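Uncharacterized protein PH0321 (Pyrococcus horikoshii, PDB 3BS4) is of unknown function but carries a KaiC-like domain and holds an unidentified bound peptide in the crystal. Local coordinates at residues W5-E8 with E9-R12; G15-K18 with K19-I23; S58-L61 with Q62-I65; G108-S112 with E113-I117; G150-V154 with F155-E159. One frame throughout, in Å; residues are numbered along the deposited sequence.

Interaction 1: residues W5-E8 with E9-R12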
loop_
_atom_site.group_PDB
_atom_site.type_symbol
_atom_site.label_atom_id
_atom_site.label_comp_id
_atom_site.label_asym_id
_atom_site.label_seq_id
_atom_site.Cartn_x
_atom_site.Cartn_y
_atom_site.Cartn_z
ATOM N N TRP A 5 5.842 -10.654 -6.948
ATOM C CA TRP A 5 5.341 -10.466 -5.580
ATOM C C TRP A 5 6.453 -10.264 -4.548
ATOM O O TRP A 5 6.172 -9.894 -3.405
ATOM C CB TRP A 5 4.540 -11.701 -5.179
ATOM C CG TRP A 5 3.240 -11.815 -5.874
ATOM C CD1 TRP A 5 2.953 -12.555 -6.993
ATOM C CD2 TRP A 5 2.017 -11.181 -5.489
ATOM N NE1 TRP A 5 1.627 -12.417 -7.324
ATOM C CE2 TRP A 5 1.030 -11.567 -6.424
ATOM C CE3 TRP A 5 1.669 -10.306 -4.457
ATOM C CZ2 TRP A 5 -0.290 -11.114 -6.355
ATOM C CZ3 TRP A 5 0.351 -9.865 -4.378
ATOM C CH2 TRP A 5 -0.609 -10.262 -5.321
ATOM N N GLU A 6 7.704 -10.551 -4.943
ATOM C CA GLU A 6 8.882 -10.576 -4.056
ATOM C C GLU A 6 8.862 -11.716 -3.036
ATOM O O GLU A 6 9.645 -11.733 -2.072
ATOM C CB GLU A 6 9.103 -9.223 -3.363
ATOM C CG GLU A 6 9.210 -8.042 -4.330
ATOM C CD GLU A 6 10.438 -8.095 -5.231
ATOM O OE1 GLU A 6 11.479 -8.669 -4.831
ATOM O OE2 GLU A 6 10.367 -7.536 -6.340
ATOM N N ILE A 7 7.956 -12.660 -3.273
ATOM C CA ILE A 7 7.801 -13.863 -2.477
ATOM C C ILE A 7 7.641 -14.977 -3.501
ATOM O O ILE A 7 6.664 -15.008 -4.248
ATOM C CB ILE A 7 6.578 -13.763 -1.543
ATOM C CG1 ILE A 7 6.790 -12.619 -0.537
ATOM C CG2 ILE A 7 6.325 -15.097 -0.817
ATOM C CD1 ILE A 7 5.570 -12.305 0.323
ATOM N N GLU A 8 8.632 -15.864 -3.551
ATOM C CA GLU A 8 8.736 -16.856 -4.616
ATOM C C GLU A 8 7.519 -17.775 -4.700
ATOM O O GLU A 8 7.056 -18.121 -5.793
ATOM C CB GLU A 8 10.021 -17.674 -4.442
ATOM C CG GLU A 8 10.297 -18.664 -5.577
ATOM C CD GLU A 8 10.871 -18.021 -6.844
ATOM O OE1 GLU A 8 10.919 -16.766 -6.948
ATOM O OE2 GLU A 8 11.285 -18.792 -7.744
ATOM N N GLU A 9 6.985 -18.157 -3.541
ATOM C CA GLU A 9 5.816 -19.030 -3.502
ATOM C C GLU A 9 4.598 -18.414 -4.186
ATOM O O GLU A 9 3.831 -19.106 -4.840
ATOM C CB GLU A 9 5.493 -19.416 -2.059
ATOM C CG GLU A 9 6.505 -20.399 -1.471
ATOM C CD GLU A 9 6.199 -21.853 -1.824
ATOM O OE1 GLU A 9 5.519 -22.119 -2.846
ATOM O OE2 GLU A 9 6.643 -22.749 -1.070
ATOM N N LEU A 10 4.424 -17.103 -4.035
ATOM C CA LEU A 10 3.342 -16.420 -4.723
ATOM C C LEU A 10 3.562 -16.353 -6.234
ATOM O O LEU A 10 2.653 -16.651 -7.019
ATOM C CB LEU A 10 3.127 -15.017 -4.145
ATOM C CG LEU A 10 2.559 -14.933 -2.730
ATOM C CD1 LEU A 10 2.495 -13.469 -2.293
ATOM C CD2 LEU A 10 1.168 -15.573 -2.630
ATOM N N ASP A 11 4.768 -15.959 -6.644
ATOM C CA ASP A 11 5.106 -15.956 -8.073
ATOM C C ASP A 11 4.829 -17.335 -8.697
ATOM O O ASP A 11 4.226 -17.427 -9.763
ATOM C CB ASP A 11 6.570 -15.573 -8.290
ATOM C CG ASP A 11 6.841 -14.096 -8.045
ATOM O OD1 ASP A 11 5.875 -13.328 -7.804
ATOM O OD2 ASP A 11 8.031 -13.698 -8.085
ATOM N N ARG A 12 5.237 -18.395 -8.006
ATOM C CA ARG A 12 5.072 -19.758 -8.532
ATOM C C ARG A 12 3.620 -20.218 -8.587
ATOM O O ARG A 12 3.174 -20.766 -9.598
ATOM C CB ARG A 12 5.912 -20.755 -7.733
ATOM C CG ARG A 12 6.071 -22.119 -8.427
ATOM C CD ARG A 12 6.976 -23.081 -7.661
ATOM N NE ARG A 12 8.025 -22.400 -6.895
ATOM C CZ ARG A 12 8.044 -22.303 -5.564
ATOM N NH1 ARG A 12 7.081 -22.850 -4.831
ATOM N NH2 ARG A 12 9.038 -21.664 -4.960
#
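Where the chain enters helix 8-14, W5 turns back on the first helical residues and gives its backbone N-H to D11 OD1, 2.8 Å from W5 N, in a nearly straight bond of 162°. That oxygen accepts through its syn lone pair and also lies at the indole edge, in the ring plane. D11 CG stands beside its own backbone N (chi1 -73°), which swings the carboxylate back over the incoming chain; the other oxygen, OD2, is bonded by S4 OG. Cut back to an alanine, this position would probably leave W5 N without its acceptor and S4 OG without this carboxylate partner. L10 covers one face of the indole, crossing it at about a right angle, with its CB 4.0 Å from the centroid of the five-membered ring in a CH-pi contact. I7 is the N-cap residue, and its carbonyl O starts the helical bonding: it receives D11 N at 3.2 Å and, weakly, L10 N. The next rung joins R12 N to E8 O at 2.9 Å. I7 and L10 both lean on L250 of strand 247-252, while the W5 ring meets Y207 edge-to-face and its NE1 reaches G15 O. On the outer side, the bend of R12 at chi3 brings NH1 to a salt bridge with E9 OE1, and R12 NH2 lies 3.3 Å from E8 CG.

Interaction 2: residues G15-K18 with K19-I23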
loop_
_atom_site.group_PDB
_atom_site.type_symbol
_atom_site.label_atom_id
_atom_site.label_comp_id
_atom_site.label_asym_id
_atom_site.label_seq_id
_atom_site.Cartn_x
_atom_site.Cartn_y
_atom_site.Cartn_z
ATOM N N GLY A 15 1.236 -16.782 -9.973
ATOM C CA GLY A 15 1.816 -16.012 -11.068
ATOM C C GLY A 15 2.150 -14.598 -10.644
ATOM O O GLY A 15 1.668 -14.120 -9.615
ATOM N N LYS A 16 2.979 -13.941 -11.445
ATOM C CA LYS A 16 3.405 -12.574 -11.177
ATOM C C LYS A 16 2.265 -11.564 -11.355
ATOM O O LYS A 16 1.214 -11.881 -11.905
ATOM C CB LYS A 16 4.605 -12.235 -12.055
ATOM C CG LYS A 16 5.878 -12.922 -11.566
ATOM C CD LYS A 16 7.023 -12.820 -12.551
ATOM C CE LYS A 16 7.779 -11.517 -12.406
ATOM N NZ LYS A 16 9.083 -11.572 -13.146
ATOM N N ILE A 17 2.480 -10.352 -10.853
ATOM C CA ILE A 17 1.441 -9.328 -10.848
ATOM C C ILE A 17 1.324 -8.638 -12.202
ATOM O O ILE A 17 2.320 -8.175 -12.747
ATOM C CB ILE A 17 1.767 -8.252 -9.793
ATOM C CG1 ILE A 17 1.877 -8.891 -8.400
ATOM C CG2 ILE A 17 0.709 -7.130 -9.824
ATOM C CD1 ILE A 17 2.588 -8.022 -7.377
ATOM N N LYS A 18 0.104 -8.564 -12.726
ATOM C CA LYS A 18 -0.179 -7.789 -13.923
ATOM C C LYS A 18 0.119 -6.315 -13.652
ATOM O O LYS A 18 -0.417 -5.715 -12.718
ATOM C CB LYS A 18 -1.635 -7.982 -14.346
ATOM C CG LYS A 18 -2.026 -7.169 -15.553
ATOM C CD LYS A 18 -3.439 -7.485 -16.006
ATOM C CE LYS A 18 -3.663 -7.098 -17.462
ATOM N NZ LYS A 18 -3.380 -5.666 -17.779
ATOM N N LYS A 19 1.009 -5.747 -14.455
ATOM C CA LYS A 19 1.416 -4.365 -14.291
ATOM C C LYS A 19 0.207 -3.417 -14.202
ATOM O O LYS A 19 -0.757 -3.534 -14.967
ATOM C CB LYS A 19 2.357 -3.961 -15.431
ATOM C CG LYS A 19 2.940 -2.572 -15.283
ATOM C CD LYS A 19 4.070 -2.362 -16.276
ATOM C CE LYS A 19 4.439 -0.897 -16.403
ATOM N NZ LYS A 19 5.725 -0.806 -17.163
ATOM N N HIS A 20 0.264 -2.512 -13.227
ATOM C CA HIS A 20 -0.753 -1.483 -12.974
ATOM C C HIS A 20 -1.943 -1.943 -12.146
ATOM O O HIS A 20 -2.883 -1.179 -11.942
ATOM C CB HIS A 20 -1.253 -0.784 -14.248
ATOM C CG HIS A 20 -0.179 -0.079 -15.006
ATOM N ND1 HIS A 20 -0.052 -0.179 -16.377
ATOM C CD2 HIS A 20 0.827 0.726 -14.591
ATOM C CE1 HIS A 20 0.980 0.544 -16.771
ATOM N NE2 HIS A 20 1.535 1.097 -15.709
ATOM N N SER A 21 -1.892 -3.184 -11.675
ATOM C CA SER A 21 -2.947 -3.716 -10.846
ATOM C C SER A 21 -3.022 -2.981 -9.513
ATOM O O SER A 21 -2.047 -2.361 -9.083
ATOM C CB SER A 21 -2.697 -5.199 -10.599
ATOM O OG SER A 21 -2.855 -5.916 -11.825
ATOM N N LEU A 22 -4.190 -3.085 -8.878
ATOM C CA LEU A 22 -4.367 -2.702 -7.484
ATOM C C LEU A 22 -4.477 -3.998 -6.694
ATOM O O LEU A 22 -5.298 -4.865 -7.021
ATOM C CB LEU A 22 -5.646 -1.877 -7.306
ATOM C CG LEU A 22 -6.074 -1.523 -5.878
ATOM C CD1 LEU A 22 -4.990 -0.733 -5.111
ATOM C CD2 LEU A 22 -7.373 -0.748 -5.959
ATOM N N ILE A 23 -3.634 -4.119 -5.664
ATOM C CA ILE A 23 -3.596 -5.290 -4.788
ATOM C C ILE A 23 -4.057 -4.863 -3.405
ATOM O O ILE A 23 -3.500 -3.947 -2.815
ATOM C CB ILE A 23 -2.154 -5.839 -4.647
ATOM C CG1 ILE A 23 -1.619 -6.334 -5.993
ATOM C CG2 ILE A 23 -2.092 -6.980 -3.632
ATOM C CD1 ILE A 23 -0.890 -5.265 -6.786
#
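With OG beside its own backbone N (chi1 -68°), S21 points its hydroxyl back at K18 O, while I17, with CG2 anti to the backbone N, sets that methyl against S21 CB and I23 CD1. K18 O is therefore gripped twice by one residue: S21 OG donates to it at 2.6 Å and S21 N at 3.1 Å. Both donors come from the same face of the carbonyl plane, each tilted out of it. The backbone bond closes a type II beta turn from K18 to S21 that leads into strand 22-27, with H20 taking the positive phi of the third position. On the exposed outside of this turn the chain of K19 lies over the H20 ring, its CG 3.8 Å above the ring plane and over the centre; K19 NZ goes on to a salt bridge with E140. The inner side is apolar. I17 CG2 meets I23 CD1 at 3.9 Å and S21 CB at 4.0 Å, and F186 of the neighbouring strand 184-190 touches both isoleucines, as does Y207 from strand 207-216.

Interaction 3: residues S58-L61 with Q62-I65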
loop_
_atom_site.group_PDB
_atom_site.type_symbol
_atom_site.label_atom_id
_atom_site.label_comp_id
_atom_site.label_asym_id
_atom_site.label_seq_id
_atom_site.Cartn_x
_atom_site.Cartn_y
_atom_site.Cartn_z
ATOM N N SER A 58 -1.993 5.843 8.457
ATOM C CA SER A 58 -2.368 5.283 9.753
ATOM C C SER A 58 -1.366 5.473 10.878
ATOM O O SER A 58 -1.761 5.353 12.058
ATOM C CB SER A 58 -2.674 3.791 9.624
ATOM O OG SER A 58 -3.861 3.580 8.899
ATOM N N TYR A 59 -0.097 5.719 10.528
ATOM C CA TYR A 59 0.991 5.726 11.518
ATOM C C TYR A 59 1.804 7.004 11.439
ATOM O O TYR A 59 2.002 7.551 10.346
ATOM C CB TYR A 59 1.921 4.495 11.340
ATOM C CG TYR A 59 1.134 3.219 11.421
ATOM C CD1 TYR A 59 0.629 2.786 12.648
ATOM C CD2 TYR A 59 0.790 2.510 10.265
ATOM C CE1 TYR A 59 -0.146 1.651 12.745
ATOM C CE2 TYR A 59 0.005 1.373 10.348
ATOM C CZ TYR A 59 -0.460 0.953 11.596
ATOM O OH TYR A 59 -1.252 -0.169 11.748
ATOM N N PRO A 60 2.300 7.459 12.600
ATOM C CA PRO A 60 3.232 8.586 12.602
ATOM C C PRO A 60 4.441 8.261 11.736
ATOM O O PRO A 60 4.897 7.122 11.707
ATOM C CB PRO A 60 3.676 8.683 14.060
ATOM C CG PRO A 60 2.648 7.936 14.867
ATOM C CD PRO A 60 2.019 6.933 13.948
ATOM N N LEU A 61 4.949 9.270 11.041
ATOM C CA LEU A 61 6.120 9.100 10.205
ATOM C C LEU A 61 7.309 8.464 10.953
ATOM O O LEU A 61 7.996 7.602 10.427
ATOM C CB LEU A 61 6.515 10.448 9.611
ATOM C CG LEU A 61 7.652 10.399 8.600
ATOM C CD1 LEU A 61 7.298 9.492 7.413
ATOM C CD2 LEU A 61 7.999 11.816 8.163
ATOM N N GLN A 62 7.545 8.889 12.186
ATOM C CA GLN A 62 8.673 8.359 12.932
ATOM C C GLN A 62 8.531 6.862 13.175
ATOM O O GLN A 62 9.524 6.138 13.217
ATOM C CB GLN A 62 8.863 9.129 14.243
ATOM C CG GLN A 62 9.253 10.610 14.032
ATOM C CD GLN A 62 10.532 10.829 13.193
ATOM O OE1 GLN A 62 10.586 11.743 12.364
ATOM N NE2 GLN A 62 11.562 10.011 13.425
ATOM N N LEU A 63 7.289 6.393 13.301
ATOM C CA LEU A 63 7.042 4.967 13.409
ATOM C C LEU A 63 7.284 4.208 12.092
ATOM O O LEU A 63 7.830 3.115 12.102
ATOM C CB LEU A 63 5.629 4.701 13.953
ATOM C CG LEU A 63 5.264 3.241 14.245
ATOM C CD1 LEU A 63 6.262 2.566 15.201
ATOM C CD2 LEU A 63 3.848 3.138 14.800
ATOM N N ILE A 64 6.864 4.781 10.959
ATOM C CA ILE A 64 7.165 4.209 9.649
ATOM C C ILE A 64 8.676 4.072 9.458
ATOM O O ILE A 64 9.157 3.068 8.934
ATOM C CB ILE A 64 6.582 5.086 8.526
ATOM C CG1 ILE A 64 5.043 5.061 8.587
ATOM C CG2 ILE A 64 7.101 4.649 7.150
ATOM C CD1 ILE A 64 4.420 3.666 8.371
ATOM N N ILE A 65 9.409 5.096 9.881
ATOM C CA ILE A 65 10.856 5.095 9.750
ATOM C C ILE A 65 11.459 3.969 10.568
ATOM O O ILE A 65 12.320 3.251 10.081
ATOM C CB ILE A 65 11.454 6.456 10.147
ATOM C CG1 ILE A 65 11.064 7.506 9.095
ATOM C CG2 ILE A 65 12.966 6.368 10.262
ATOM C CD1 ILE A 65 11.353 8.968 9.510
#
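L63, which follows the exposed Q62, reaches back to both P60 and Y59, and its N makes a weak bond of 124° to P60 O. Its side chain has CG anti to the backbone N (chi1 -175°), which carries CD2 back to Y59, 3.9 Å from Y59 CD1, at a slant to the ring; L63 CB also lies near P60 CD. I64 forms the stronger tie to the same carbonyl: I64 N lies in the plane of the P60 C=O group, 3.1 Å from P60 O. The CD1 methyl of I64 is 4.0 Å from Y59 CB, so L63 and I64 together brace the stem of the tyrosine, whose OH reaches E190 and K35. I65 carries the helical pattern on, its N bonded to L61 O at 2.9 Å, and its CD1 touches L61 CG. L61 is buried and spreads over M100, D88 and Y105. P60 is the N-cap of helix 61-70, and the whole stretch is the turn from strand 51-56 into that helix, on the beta-alpha-beta crossover that leads to the parallel strand 84-87.

Interaction 4: residues G108-S112 with E113-I117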
loop_
_atom_site.group_PDB
_atom_site.type_symbol
_atom_site.label_atom_id
_atom_site.label_comp_id
_atom_site.label_asym_id
_atom_site.label_seq_id
_atom_site.Cartn_x
_atom_site.Cartn_y
_atom_site.Cartn_z
ATOM N N GLY A 108 -4.889 22.740 4.479
ATOM C CA GLY A 108 -6.303 23.118 4.391
ATOM C C GLY A 108 -7.287 22.085 4.901
ATOM O O GLY A 108 -6.923 21.165 5.645
ATOM N N MET A 109 -8.546 22.234 4.497
ATOM C CA MET A 109 -9.592 21.322 4.924
ATOM C C MET A 109 -9.362 19.979 4.268
ATOM O O MET A 109 -9.202 19.887 3.046
ATOM C CB MET A 109 -10.986 21.870 4.571
ATOM C CG MET A 109 -12.154 20.889 4.742
ATOM S SD MET A 109 -12.515 20.371 6.448
ATOM C CE MET A 109 -13.061 21.923 7.159
ATOM N N LEU A 110 -9.341 18.944 5.100
ATOM C CA LEU A 110 -9.221 17.576 4.617
ATOM C C LEU A 110 -10.510 16.816 4.858
ATOM O O LEU A 110 -10.751 16.266 5.938
ATOM C CB LEU A 110 -8.025 16.877 5.288
ATOM C CG LEU A 110 -6.674 17.596 5.141
ATOM C CD1 LEU A 110 -5.556 16.850 5.905
ATOM C CD2 LEU A 110 -6.292 17.808 3.678
ATOM N N SER A 111 -11.360 16.790 3.851
ATOM C CA SER A 111 -12.612 16.097 3.990
ATOM C C SER A 111 -12.681 15.009 2.947
ATOM O O SER A 111 -11.808 14.914 2.070
ATOM C CB SER A 111 -13.781 17.071 3.813
ATOM O OG SER A 111 -13.901 17.450 2.459
ATOM N N SER A 112 -13.722 14.196 3.041
ATOM C CA SER A 112 -13.966 13.149 2.086
ATOM C C SER A 112 -14.137 13.723 0.685
ATOM O O SER A 112 -13.975 13.002 -0.291
ATOM C CB SER A 112 -15.191 12.327 2.501
ATOM O OG SER A 112 -16.316 13.174 2.693
ATOM N N GLU A 113 -14.466 15.023 0.598
ATOM C CA GLU A 113 -14.669 15.718 -0.674
ATOM C C GLU A 113 -13.401 16.392 -1.221
ATOM O O GLU A 113 -13.202 16.474 -2.415
ATOM C CB GLU A 113 -15.747 16.794 -0.510
ATOM C CG GLU A 113 -17.066 16.304 0.072
ATOM C CD GLU A 113 -18.081 17.423 0.230
ATOM O OE1 GLU A 113 -17.750 18.466 0.841
ATOM O OE2 GLU A 113 -19.214 17.261 -0.260
ATOM N N THR A 114 -12.568 16.921 -0.332
ATOM C CA THR A 114 -11.387 17.687 -0.771
ATOM C C THR A 114 -10.143 16.819 -0.951
ATOM O O THR A 114 -9.252 17.157 -1.739
ATOM C CB THR A 114 -11.004 18.803 0.224
ATOM O OG1 THR A 114 -10.566 18.214 1.457
ATOM C CG2 THR A 114 -12.193 19.743 0.487
ATOM N N LEU A 115 -10.079 15.717 -0.202
ATOM C CA LEU A 115 -8.861 14.906 -0.151
ATOM C C LEU A 115 -8.421 14.340 -1.527
ATOM O O LEU A 115 -7.227 14.389 -1.844
ATOM C CB LEU A 115 -8.997 13.799 0.898
ATOM C CG LEU A 115 -7.722 13.013 1.207
ATOM C CD1 LEU A 115 -6.557 13.947 1.532
ATOM C CD2 LEU A 115 -7.923 12.003 2.326
ATOM N N PRO A 116 -9.347 13.781 -2.331
ATOM C CA PRO A 116 -8.929 13.238 -3.630
ATOM C C PRO A 116 -8.131 14.197 -4.514
ATOM O O PRO A 116 -7.075 13.805 -5.014
ATOM C CB PRO A 116 -10.261 12.860 -4.299
ATOM C CG PRO A 116 -11.091 12.425 -3.139
ATOM C CD PRO A 116 -10.784 13.506 -2.101
ATOM N N ILE A 117 -8.608 15.428 -4.694
ATOM C CA ILE A 117 -7.877 16.397 -5.527
ATOM C C ILE A 117 -6.561 16.825 -4.868
ATOM O O ILE A 117 -5.553 17.074 -5.555
ATOM C CB ILE A 117 -8.775 17.609 -5.963
ATOM C CG1 ILE A 117 -8.102 18.417 -7.072
ATOM C CG2 ILE A 117 -9.142 18.488 -4.798
ATOM C CD1 ILE A 117 -8.470 17.898 -8.449
#
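S111 and T114 exchange side-chain to backbone bonds in both directions, an ST turn at S111 marking the entry to helix 115-132. S111 OG, placed between its backbone N and carbonyl carbon (chi1 72°), faces the following chain and accepts two N-H groups, E113 N and T114 N, each 3.1 Å from OG. T114 returns the gesture. Its OG1 holds the equivalent rotation (chi1 66°), which aims the hydroxyl backward along the loop, where it accepts S111 N at 2.9 Å in an almost straight bond of 174°. The same OG1 donates to M109 O at 2.7 Å, approaching from above the carbonyl plane, so one hydroxyl bridges two backbone groups of the preceding loop. The methyl CG2 of T114 lies alongside S111 OG, 3.5 Å away. A valine in place of this threonine would probably leave S111 N without its acceptor and M109 O with K118 NZ alone among these donors, so that the loop around M109 would be less firmly held. S111 O accepts L115 N at 3.0 Å and, weakly, T114 N. The leucines pack elsewhere: L115 carries its branched end into the interior, near L110, while L110 touches F93 and S92 of helix 89-94. P116, which has no N-H to give, instead sets its ring beside S112 O, four residues back, with P116 CD 3.7 Å from that oxygen.

Interaction 5: residues G150-V154 with F155-E159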
loop_
_atom_site.group_PDB
_atom_site.type_symbol
_atom_site.label_atom_id
_atom_site.label_comp_id
_atom_site.label_asym_id
_atom_site.label_seq_id
_atom_site.Cartn_x
_atom_site.Cartn_y
_atom_site.Cartn_z
ATOM N N GLY A 150 -7.469 3.177 7.881
ATOM C CA GLY A 150 -7.248 4.381 8.683
ATOM C C GLY A 150 -8.258 5.484 8.425
ATOM O O GLY A 150 -8.491 6.331 9.299
ATOM N N TYR A 151 -8.855 5.511 7.232
ATOM C CA TYR A 151 -9.827 6.572 6.921
ATOM C C TYR A 151 -11.033 6.539 7.849
ATOM O O TYR A 151 -11.664 7.554 8.041
ATOM C CB TYR A 151 -10.258 6.509 5.457
ATOM C CG TYR A 151 -9.143 6.936 4.542
ATOM C CD1 TYR A 151 -8.587 8.211 4.656
ATOM C CD2 TYR A 151 -8.621 6.054 3.576
ATOM C CE1 TYR A 151 -7.542 8.621 3.826
ATOM C CE2 TYR A 151 -7.559 6.462 2.744
ATOM C CZ TYR A 151 -7.041 7.739 2.877
ATOM O OH TYR A 151 -5.989 8.172 2.089
ATOM N N LEU A 152 -11.356 5.372 8.390
ATOM C CA LEU A 152 -12.502 5.268 9.284
ATOM C C LEU A 152 -12.265 5.983 10.615
ATOM O O LEU A 152 -13.210 6.134 11.410
ATOM C CB LEU A 152 -12.889 3.800 9.489
ATOM C CG LEU A 152 -13.441 3.085 8.251
ATOM C CD1 LEU A 152 -13.599 1.590 8.502
ATOM C CD2 LEU A 152 -14.797 3.685 7.819
ATOM N N GLU A 153 -11.029 6.430 10.871
ATOM C CA GLU A 153 -10.751 7.225 12.078
ATOM C C GLU A 153 -11.158 8.681 11.889
ATOM O O GLU A 153 -11.385 9.394 12.876
ATOM C CB GLU A 153 -9.271 7.127 12.461
ATOM C CG GLU A 153 -8.862 5.733 12.873
ATOM C CD GLU A 153 -7.366 5.460 12.753
ATOM O OE1 GLU A 153 -6.555 6.404 12.914
ATOM O OE2 GLU A 153 -7.001 4.287 12.494
ATOM N N VAL A 154 -11.263 9.120 10.630
ATOM C CA VAL A 154 -11.541 10.528 10.305
ATOM C C VAL A 154 -12.837 10.735 9.511
ATOM O O VAL A 154 -13.416 11.831 9.545
ATOM C CB VAL A 154 -10.363 11.235 9.561
ATOM C CG1 VAL A 154 -9.166 11.464 10.501
ATOM C CG2 VAL A 154 -9.919 10.447 8.320
ATOM N N PHE A 155 -13.260 9.702 8.778
ATOM C CA PHE A 155 -14.490 9.757 7.969
ATOM C C PHE A 155 -15.504 8.738 8.489
ATOM O O PHE A 155 -15.139 7.660 8.953
ATOM C CB PHE A 155 -14.224 9.395 6.501
ATOM C CG PHE A 155 -13.204 10.271 5.782
ATOM C CD1 PHE A 155 -12.934 11.599 6.169
ATOM C CD2 PHE A 155 -12.532 9.754 4.660
ATOM C CE1 PHE A 155 -11.996 12.374 5.470
ATOM C CE2 PHE A 155 -11.607 10.523 3.964
ATOM C CZ PHE A 155 -11.330 11.828 4.370
ATOM N N THR A 156 -16.795 9.048 8.364
ATOM C CA THR A 156 -17.821 8.034 8.590
ATOM C C THR A 156 -17.754 6.955 7.498
ATOM O O THR A 156 -17.119 7.165 6.457
ATOM C CB THR A 156 -19.234 8.669 8.616
ATOM O OG1 THR A 156 -19.587 9.097 7.298
ATOM C CG2 THR A 156 -19.268 9.867 9.562
ATOM N N PRO A 157 -18.374 5.787 7.724
ATOM C CA PRO A 157 -18.435 4.820 6.633
ATOM C C PRO A 157 -19.055 5.380 5.337
ATOM O O PRO A 157 -18.556 5.117 4.243
ATOM C CB PRO A 157 -19.280 3.679 7.224
ATOM C CG PRO A 157 -18.990 3.780 8.716
ATOM C CD PRO A 157 -18.958 5.248 8.974
ATOM N N GLU A 158 -20.123 6.158 5.475
ATOM C CA GLU A 158 -20.792 6.756 4.337
ATOM C C GLU A 158 -19.845 7.708 3.593
ATOM O O GLU A 158 -19.740 7.664 2.358
ATOM C CB GLU A 158 -22.028 7.500 4.833
ATOM C CG GLU A 158 -23.135 6.556 5.334
ATOM C CD GLU A 158 -22.929 5.973 6.754
ATOM O OE1 GLU A 158 -22.028 6.408 7.528
ATOM O OE2 GLU A 158 -23.725 5.063 7.097
ATOM N N GLU A 159 -19.138 8.540 4.360
ATOM C CA GLU A 159 -18.141 9.458 3.807
ATOM C C GLU A 159 -17.013 8.707 3.120
ATOM O O GLU A 159 -16.556 9.119 2.050
ATOM C CB GLU A 159 -17.569 10.366 4.904
ATOM C CG GLU A 159 -18.516 11.487 5.322
ATOM C CD GLU A 159 -18.136 12.170 6.632
ATOM O OE1 GLU A 159 -17.223 11.706 7.355
ATOM O OE2 GLU A 159 -18.784 13.200 6.966
HETATM O O HOH W 1 -15.969 13.013 9.422
#
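V154 presses a methyl onto the phenyl ring of F155: CG2 stands over one face, 4.1 Å from the ring centroid, in a CH-pi contact displaced toward the rim. CG2 gets there by sitting between the backbone N and the carbonyl carbon, since V154 CG1 is the branch anti to the latter (chi1 -71°). Y151 fills the flank of the same phenyl. The two rings point the same way with planes only 6° apart, yet they are slid so far, with centroids 5.8 Å from each other, that they barely overlap, Y151 CD1 lying 3.9 Å from F155 CE2. Y163 of helix 157-173 and L115 of helix 115-132 also pack on both rings, so F155 is a wedge between the loop and two helices. A second, shallower fit is made by L152, whose CD2 sits against P157, 4.0 Å from P157 CA, with V197 touching both side chains. Within the same turn Y151 O accepts F155 N at 2.8 Å and V154 N as well. Y151, whose ring packs here, bonds through its OH to Y119 and to a polar side chain of the bound peptide. Beyond the wedge, T156 and E159 form a capping box: E159 N bonds to T156 OG1, and T156 N to E159 OE1 from above the carboxylate plane. A water donates both to V154 O and to E159 OE1, tying loop to helix. With T156 N and this water both donating to OE1 at a helix start, the E159 carboxylate is probably ionised.

How the interactions relate
The five contacts follow one another along the chain, and each lies at the entry to a helix or strand around the mixed sheet. Interactions 1 and 2 adjoin, with centres 12 Å apart: W5 reaches both G15 and I17, joining the loop before helix 8-14 to the segment that follows the helix and leads to strand 22-27. Interactions 4 and 5 are also 12 Å apart, where F155 and E159 meet S112 and so join the starts of helices 115-132 and 157-173. These pairs occupy distant regions, interactions 1 and 4 being about 37 Å apart between centres. Interaction 3 touches interaction 5 through S58 and G150, linking two loops that follow parallel strands, the second loop carrying Y151, whose OH bonds the bound peptide.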